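Local coordinates for protein N5-carboxyaminoimidazole ribonucleotide synthetase (Bacillus anthracis, PDB 3QFF) that probably catalyses the ATP-dependent carboxylation of 5-aminoimidazole ribonucleotide with bicarbonate to N5-carboxyaminoimidazole ribonucleotide in purine biosynthesis, at residues A[193-198]-A[230-235]; A[214-219]-A[226-231]. All coordinates share one frame; numbering follows the deposited sequence.

Contact 1 (A[193-198]-A[230-235]); sequences FEKEVS and PARITE. With ADP (adenosine-5'-diphosphate), chain C.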
loop_
_atom_site.group_PDB
_atom_site.type_symbol
_atom_site.label_atom_id
_atom_site.label_comp_id
_atom_site.label_asym_id
_atom_site.label_seq_id
_atom_site.Cartn_x
_atom_site.Cartn_y
_atom_site.Cartn_z
ATOM N N PHE A 193 33.446 6.804 11.981
ATOM C CA PHE A 193 32.705 5.777 11.261
ATOM C C PHE A 193 32.778 6.005 9.762
ATOM O O PHE A 193 32.960 7.138 9.312
ATOM C CB PHE A 193 31.243 5.700 11.732
ATOM C CG PHE A 193 30.453 6.951 11.471
ATOM C CD1 PHE A 193 30.336 7.927 12.452
ATOM C CD2 PHE A 193 29.830 7.157 10.235
ATOM C CE1 PHE A 193 29.609 9.094 12.212
ATOM C CE2 PHE A 193 29.110 8.318 9.983
ATOM C CZ PHE A 193 28.995 9.289 10.982
ATOM N N GLU A 194 32.636 4.912 9.018
ATOM C CA GLU A 194 32.514 4.933 7.570
ATOM C C GLU A 194 31.067 5.255 7.142
ATOM O O GLU A 194 30.854 6.173 6.354
ATOM C CB GLU A 194 32.951 3.578 6.991
ATOM C CG GLU A 194 33.193 3.590 5.479
ATOM C CD GLU A 194 33.299 2.196 4.857
ATOM O OE1 GLU A 194 33.720 1.231 5.543
ATOM O OE2 GLU A 194 32.966 2.067 3.657
ATOM N N LYS A 195 30.097 4.504 7.676
ATOM C CA LYS A 195 28.682 4.595 7.279
ATOM C C LYS A 195 27.755 4.707 8.493
ATOM O O LYS A 195 28.030 4.124 9.548
ATOM C CB LYS A 195 28.264 3.322 6.524
ATOM C CG LYS A 195 29.142 2.923 5.345
ATOM C CD LYS A 195 28.448 3.223 4.066
ATOM C CE LYS A 195 29.329 2.972 2.850
ATOM N NZ LYS A 195 28.995 3.987 1.810
ATOM N N GLU A 196 26.657 5.446 8.335
ATOM C CA GLU A 196 25.517 5.348 9.257
ATOM C C GLU A 196 24.504 4.334 8.742
ATOM O O GLU A 196 24.086 4.391 7.576
ATOM C CB GLU A 196 24.845 6.692 9.457
ATOM C CG GLU A 196 25.592 7.598 10.392
ATOM C CD GLU A 196 24.808 8.829 10.725
ATOM O OE1 GLU A 196 24.788 9.766 9.894
ATOM O OE2 GLU A 196 24.209 8.866 11.823
ATOM N N VAL A 197 24.130 3.387 9.600
ATOM C CA VAL A 197 23.195 2.343 9.196
ATOM C C VAL A 197 22.042 2.218 10.191
ATOM O O VAL A 197 22.174 2.600 11.359
ATOM C CB VAL A 197 23.891 0.947 8.946
ATOM C CG1 VAL A 197 25.021 1.072 7.903
ATOM C CG2 VAL A 197 24.400 0.300 10.254
ATOM N N SER A 198 20.904 1.712 9.721
ATOM C CA SER A 198 19.808 1.425 10.631
ATOM C C SER A 198 19.097 0.128 10.276
ATOM O O SER A 198 19.117 -0.305 9.127
ATOM C CB SER A 198 18.819 2.589 10.706
ATOM O OG SER A 198 18.054 2.674 9.520
ATOM N N PRO A 230 20.195 -2.611 -0.455
ATOM C CA PRO A 230 21.026 -3.029 0.687
ATOM C C PRO A 230 22.088 -1.990 1.035
ATOM O O PRO A 230 22.615 -1.316 0.146
ATOM C CB PRO A 230 21.687 -4.327 0.190
ATOM C CG PRO A 230 20.876 -4.746 -1.028
ATOM C CD PRO A 230 20.428 -3.459 -1.635
ATOM N N ALA A 231 22.355 -1.819 2.326
ATOM C CA ALA A 231 23.450 -0.943 2.762
ATOM C C ALA A 231 24.741 -1.413 2.090
ATOM O O ALA A 231 24.957 -2.610 1.930
ATOM C CB ALA A 231 23.593 -0.975 4.291
ATOM N N ARG A 232 25.587 -0.476 1.680
ATOM C CA ARG A 232 26.819 -0.824 0.986
ATOM C C ARG A 232 27.924 -1.186 1.994
ATOM O O ARG A 232 28.886 -0.437 2.197
ATOM C CB ARG A 232 27.236 0.298 0.022
ATOM C CG ARG A 232 26.183 0.562 -1.082
ATOM C CD ARG A 232 26.485 1.796 -1.931
ATOM N NE ARG A 232 26.384 3.034 -1.165
ATOM C CZ ARG A 232 26.717 4.244 -1.621
ATOM N NH1 ARG A 232 26.583 5.298 -0.829
ATOM N NH2 ARG A 232 27.179 4.411 -2.865
ATOM N N ILE A 233 27.750 -2.342 2.632
ATOM C CA ILE A 233 28.639 -2.802 3.692
ATOM C C ILE A 233 28.910 -4.295 3.519
ATOM O O ILE A 233 28.200 -4.969 2.771
ATOM C CB ILE A 233 28.044 -2.513 5.117
ATOM C CG1 ILE A 233 26.691 -3.218 5.301
ATOM C CG2 ILE A 233 27.923 -1.002 5.377
ATOM C CD1 ILE A 233 26.017 -2.954 6.623
ATOM N N THR A 234 29.936 -4.809 4.206
ATOM C CA THR A 234 30.272 -6.233 4.135
ATOM C C THR A 234 29.157 -7.101 4.705
ATOM O O THR A 234 28.355 -6.643 5.534
ATOM C CB THR A 234 31.572 -6.560 4.902
ATOM O OG1 THR A 234 31.374 -6.327 6.305
ATOM C CG2 THR A 234 32.746 -5.696 4.400
ATOM N N GLU A 235 29.120 -8.360 4.274
ATOM C CA GLU A 235 28.160 -9.318 4.804
ATOM C C GLU A 235 28.339 -9.487 6.312
ATOM O O GLU A 235 27.404 -9.867 7.007
ATOM C CB GLU A 235 28.303 -10.671 4.099
ATOM C CG GLU A 235 27.039 -11.535 4.125
ATOM C CD GLU A 235 25.879 -10.880 3.391
ATOM O OE1 GLU A 235 24.794 -10.723 4.004
ATOM O OE2 GLU A 235 26.059 -10.495 2.211
HETATM P PB ADP C . 19.721 13.521 16.523
HETATM O O1B ADP C . 19.511 15.013 16.412
HETATM O O2B ADP C . 18.956 12.902 17.673
HETATM O O3B ADP C . 19.573 12.797 15.206
HETATM P PA ADP C . 22.259 12.104 16.762
HETATM O O1A ADP C . 21.641 11.095 15.816
HETATM O O2A ADP C . 22.755 11.666 18.121
HETATM O O3A ADP C . 21.281 13.384 16.956
HETATM O "O5'" ADP C . 23.527 12.755 16.019
HETATM C "C5'" ADP C . 23.337 13.544 14.846
HETATM C "C4'" ADP C . 24.498 13.312 13.891
HETATM O "O4'" ADP C . 25.722 13.659 14.543
HETATM C "C3'" ADP C . 24.619 11.852 13.485
HETATM O "O3'" ADP C . 23.971 11.610 12.232
HETATM C "C2'" ADP C . 26.113 11.607 13.410
HETATM O "O2'" ADP C . 26.567 11.781 12.065
HETATM C "C1'" ADP C . 26.738 12.684 14.282
HETATM N N9 ADP C . 27.221 12.092 15.561
HETATM C C8 ADP C . 26.512 11.994 16.707
HETATM N N7 ADP C . 27.240 11.406 17.688
HETATM C C5 ADP C . 28.448 11.116 17.177
HETATM C C6 ADP C . 29.697 10.486 17.677
HETATM N N6 ADP C . 29.799 10.040 18.954
HETATM N N1 ADP C . 30.732 10.374 16.807
HETATM C C2 ADP C . 30.650 10.809 15.535
HETATM N N3 ADP C . 29.551 11.387 15.021
HETATM C C4 ADP C . 28.436 11.570 15.776
HETATM O O HOH W 1 31.652 -0.327 3.317
#

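Contact 2 (A[214-219]-A[226-231]); sequences VAENIH and ESIVPA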
loop_
_atom_site.group_PDB
_atom_site.type_symbol
_atom_site.label_atom_id
_atom_site.label_comp_id
_atom_site.label_asym_id
_atom_site.label_seq_id
_atom_site.Cartn_x
_atom_site.Cartn_y
_atom_site.Cartn_z
ATOM N N VAL A 214 19.356 -4.233 6.543
ATOM C CA VAL A 214 20.133 -3.071 6.927
ATOM C C VAL A 214 20.070 -1.963 5.862
ATOM O O VAL A 214 20.337 -2.202 4.692
ATOM C CB VAL A 214 21.624 -3.416 7.205
ATOM C CG1 VAL A 214 22.343 -2.195 7.773
ATOM C CG2 VAL A 214 21.767 -4.626 8.156
ATOM N N ALA A 215 19.747 -0.747 6.295
ATOM C CA ALA A 215 19.735 0.412 5.406
ATOM C C ALA A 215 20.923 1.307 5.731
ATOM O O ALA A 215 21.226 1.535 6.899
ATOM C CB ALA A 215 18.449 1.198 5.573
ATOM N N GLU A 216 21.587 1.800 4.690
ATOM C CA GLU A 216 22.629 2.820 4.843
ATOM C C GLU A 216 21.968 4.193 4.753
ATOM O O GLU A 216 21.283 4.495 3.765
ATOM C CB GLU A 216 23.714 2.639 3.773
ATOM C CG GLU A 216 24.578 3.885 3.494
ATOM C CD GLU A 216 25.514 3.698 2.289
ATOM O OE1 GLU A 216 25.458 2.641 1.632
ATOM O OE2 GLU A 216 26.308 4.618 1.995
ATOM N N ASN A 217 22.180 5.025 5.776
ATOM C CA ASN A 217 21.521 6.322 5.860
ATOM C C ASN A 217 22.446 7.507 5.670
ATOM O O ASN A 217 23.498 7.588 6.314
ATOM C CB ASN A 217 20.799 6.450 7.198
ATOM C CG ASN A 217 19.773 5.378 7.381
ATOM O OD1 ASN A 217 19.061 5.031 6.442
ATOM N ND2 ASN A 217 19.704 4.818 8.581
ATOM N N ILE A 218 22.029 8.426 4.803
ATOM C CA ILE A 218 22.788 9.642 4.538
ATOM C C ILE A 218 22.047 10.852 5.109
ATOM O O ILE A 218 20.929 11.178 4.675
ATOM C CB ILE A 218 23.151 9.780 3.010
ATOM C CG1 ILE A 218 23.919 8.529 2.545
ATOM C CG2 ILE A 218 23.954 11.079 2.749
ATOM C CD1 ILE A 218 24.461 8.553 1.107
ATOM N N HIS A 219 22.661 11.486 6.112
ATOM C CA HIS A 219 22.116 12.683 6.752
ATOM C C HIS A 219 22.784 13.951 6.223
ATOM O O HIS A 219 23.969 13.936 5.878
ATOM C CB HIS A 219 22.263 12.620 8.276
ATOM C CG HIS A 219 21.492 11.504 8.904
ATOM N ND1 HIS A 219 21.995 10.227 9.013
ATOM C CD2 HIS A 219 20.244 11.465 9.429
ATOM C CE1 HIS A 219 21.092 9.450 9.587
ATOM N NE2 HIS A 219 20.020 10.175 9.844
ATOM N N GLU A 226 18.911 10.430 2.313
ATOM C CA GLU A 226 18.735 9.166 1.599
ATOM C C GLU A 226 18.899 7.937 2.499
ATOM O O GLU A 226 19.736 7.938 3.413
ATOM C CB GLU A 226 19.734 9.057 0.449
ATOM C CG GLU A 226 19.372 9.917 -0.753
ATOM C CD GLU A 226 20.449 9.944 -1.828
ATOM O OE1 GLU A 226 21.648 9.750 -1.500
ATOM O OE2 GLU A 226 20.089 10.174 -3.004
ATOM N N SER A 227 18.100 6.902 2.230
ATOM C CA SER A 227 18.341 5.553 2.751
ATOM C C SER A 227 18.584 4.605 1.586
ATOM O O SER A 227 17.829 4.586 0.602
ATOM C CB SER A 227 17.174 5.029 3.587
ATOM O OG SER A 227 16.911 5.902 4.651
ATOM N N ILE A 228 19.630 3.810 1.709
ATOM C CA ILE A 228 20.062 2.954 0.620
ATOM C C ILE A 228 20.013 1.514 1.086
ATOM O O ILE A 228 20.599 1.180 2.111
ATOM C CB ILE A 228 21.504 3.282 0.214
ATOM C CG1 ILE A 228 21.660 4.766 -0.150
ATOM C CG2 ILE A 228 21.955 2.356 -0.906
ATOM C CD1 ILE A 228 23.158 5.261 -0.129
ATOM N N VAL A 229 19.332 0.664 0.323
ATOM C CA VAL A 229 19.124 -0.717 0.711
ATOM C C VAL A 229 19.296 -1.610 -0.522
ATOM O O VAL A 229 18.606 -1.414 -1.524
ATOM C CB VAL A 229 17.712 -0.922 1.314
ATOM C CG1 VAL A 229 17.641 -2.223 2.105
ATOM C CG2 VAL A 229 17.321 0.266 2.197
ATOM N N PRO A 230 20.195 -2.611 -0.455
ATOM C CA PRO A 230 21.026 -3.029 0.687
ATOM C C PRO A 230 22.088 -1.990 1.035
ATOM O O PRO A 230 22.615 -1.316 0.146
ATOM C CB PRO A 230 21.687 -4.327 0.190
ATOM C CG PRO A 230 20.876 -4.746 -1.028
ATOM C CD PRO A 230 20.428 -3.459 -1.635
ATOM N N ALA A 231 22.355 -1.819 2.326
ATOM C CA ALA A 231 23.450 -0.943 2.762
ATOM C C ALA A 231 24.741 -1.413 2.090
ATOM O O ALA A 231 24.957 -2.610 1.930
ATOM C CB ALA A 231 23.593 -0.975 4.291
#

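Contact 1 (A[193-198]-A[230-235])
Two cationic ends gather at one carboxylate here: K195 NZ and R232 NH1 lie 3.8 Å apart, and each makes a salt bridge to E216 OE2, which probably offsets their like charge. The lysine comes obliquely to the guanidinium, and the two side chains cross at about a right angle. K195 gets there through a bend at chi2 (-106°) that carries its chain past the R232 carbonyl, CE lying 3.5 Å from R232 O. R232 has a further salt bridge, NH2 to E366. No direct hydrogen bond joins 193-198 to 230-235; one water does so instead, donating to E194 OE2 (2.8 Å) and to R232 O (3.0 Å). The rest is apolar. V197 CG1 meets the end of I233 at CD1 (4.3 Å) and also touches A231 CB, while the other I233 branch, CG2, lies 4.1 Å from K195 CG. R232 sits at the centre of an inverse gamma turn, with a weak I233 N to A231 O bond across it, and T234 then N-caps helix 235-251. A classic beta bulge sets E194 and K195 opposite the single residue A264 of strand 256-264. E196, which takes no part in the packing on 230-235, turns its carboxylate to the ribose and accepts a hydrogen bond from ADP O3' at OE2 (2.8 Å), with a weak one from O2' at OE1. F193 brings its ring edge to adenine, CE1 standing 3.6 Å from ADP N3, and stacks on F263. One side of the strand thus packs on a loop while the other grips the ribose, in the nucleotide site of an ATP-grasp domain.

Contact 2 (A[214-219]-A[226-231])
E216 and I228 form a hydrogen-bonded antiparallel pair whose side chains run side by side in the same direction. E216 swings CG anti to its own N (chi1 159°) and stays extended beyond it, laying the carboxylate carbon CD 3.7 Å from I228 CD1. That methyl also meets I218 CD1 at 3.8 Å, the two isoleucines crossing at a slant, and I218 in turn runs alongside E226. The same face of the sheet packs against helix 365-374, where L369 touches both I228 and E226. A231 fills the end of this row: its methyl CB presses on E216 CB (3.7 Å) and on V214 CG1. P230, after a cis peptide bond, has no N-H to give, and A231 N takes up the V214 carbonyl instead at 3.1 Å. Across the other face the non-hydrogen-bonded pair N217 and S227 is joined by side chains. N217 holds CG beside its backbone N and anti to the carbonyl carbon (chi1 -59°), which carries OD1 across to S227. S227 OG donates to N217 OD1 at 2.9 Å, tilted 33° from the plane of the amide carbonyl, while N217 ND2 is bound to S198 OG; both ends of the amide are engaged, which probably restrains its rotation. A215 CB rests on V229 CG2 (3.7 Å). Backbone bonds complete the pairing, the straightest being I218 N to E226 O. E216 is thus a buried acid beside hydrocarbon, and the positive charge of K195 and R232 at OE2 probably keeps it ionised.

From the N terminus, the chain enters strand 195-203, turns back as strand 209-220, turns again into strand 223-229 and leaves through the loop before helix 235-251. Contact 2 closes the short hairpin, with six residues between its segments. Contact 1 closes a longer loop of 31 residues round it, and the two end on a common stretch, sharing P230 and A231; contact 2 is therefore nested within contact 1 apart from that overlap. The centres of the two contacts lie about 7 Å apart. A probable hydrogen bond from N217 N to E196 O (2.7 Å) joins them, since strands 195-203 and 209-220 are sheet neighbours. Together they tie three consecutive strands to the exit loop beside the ADP site.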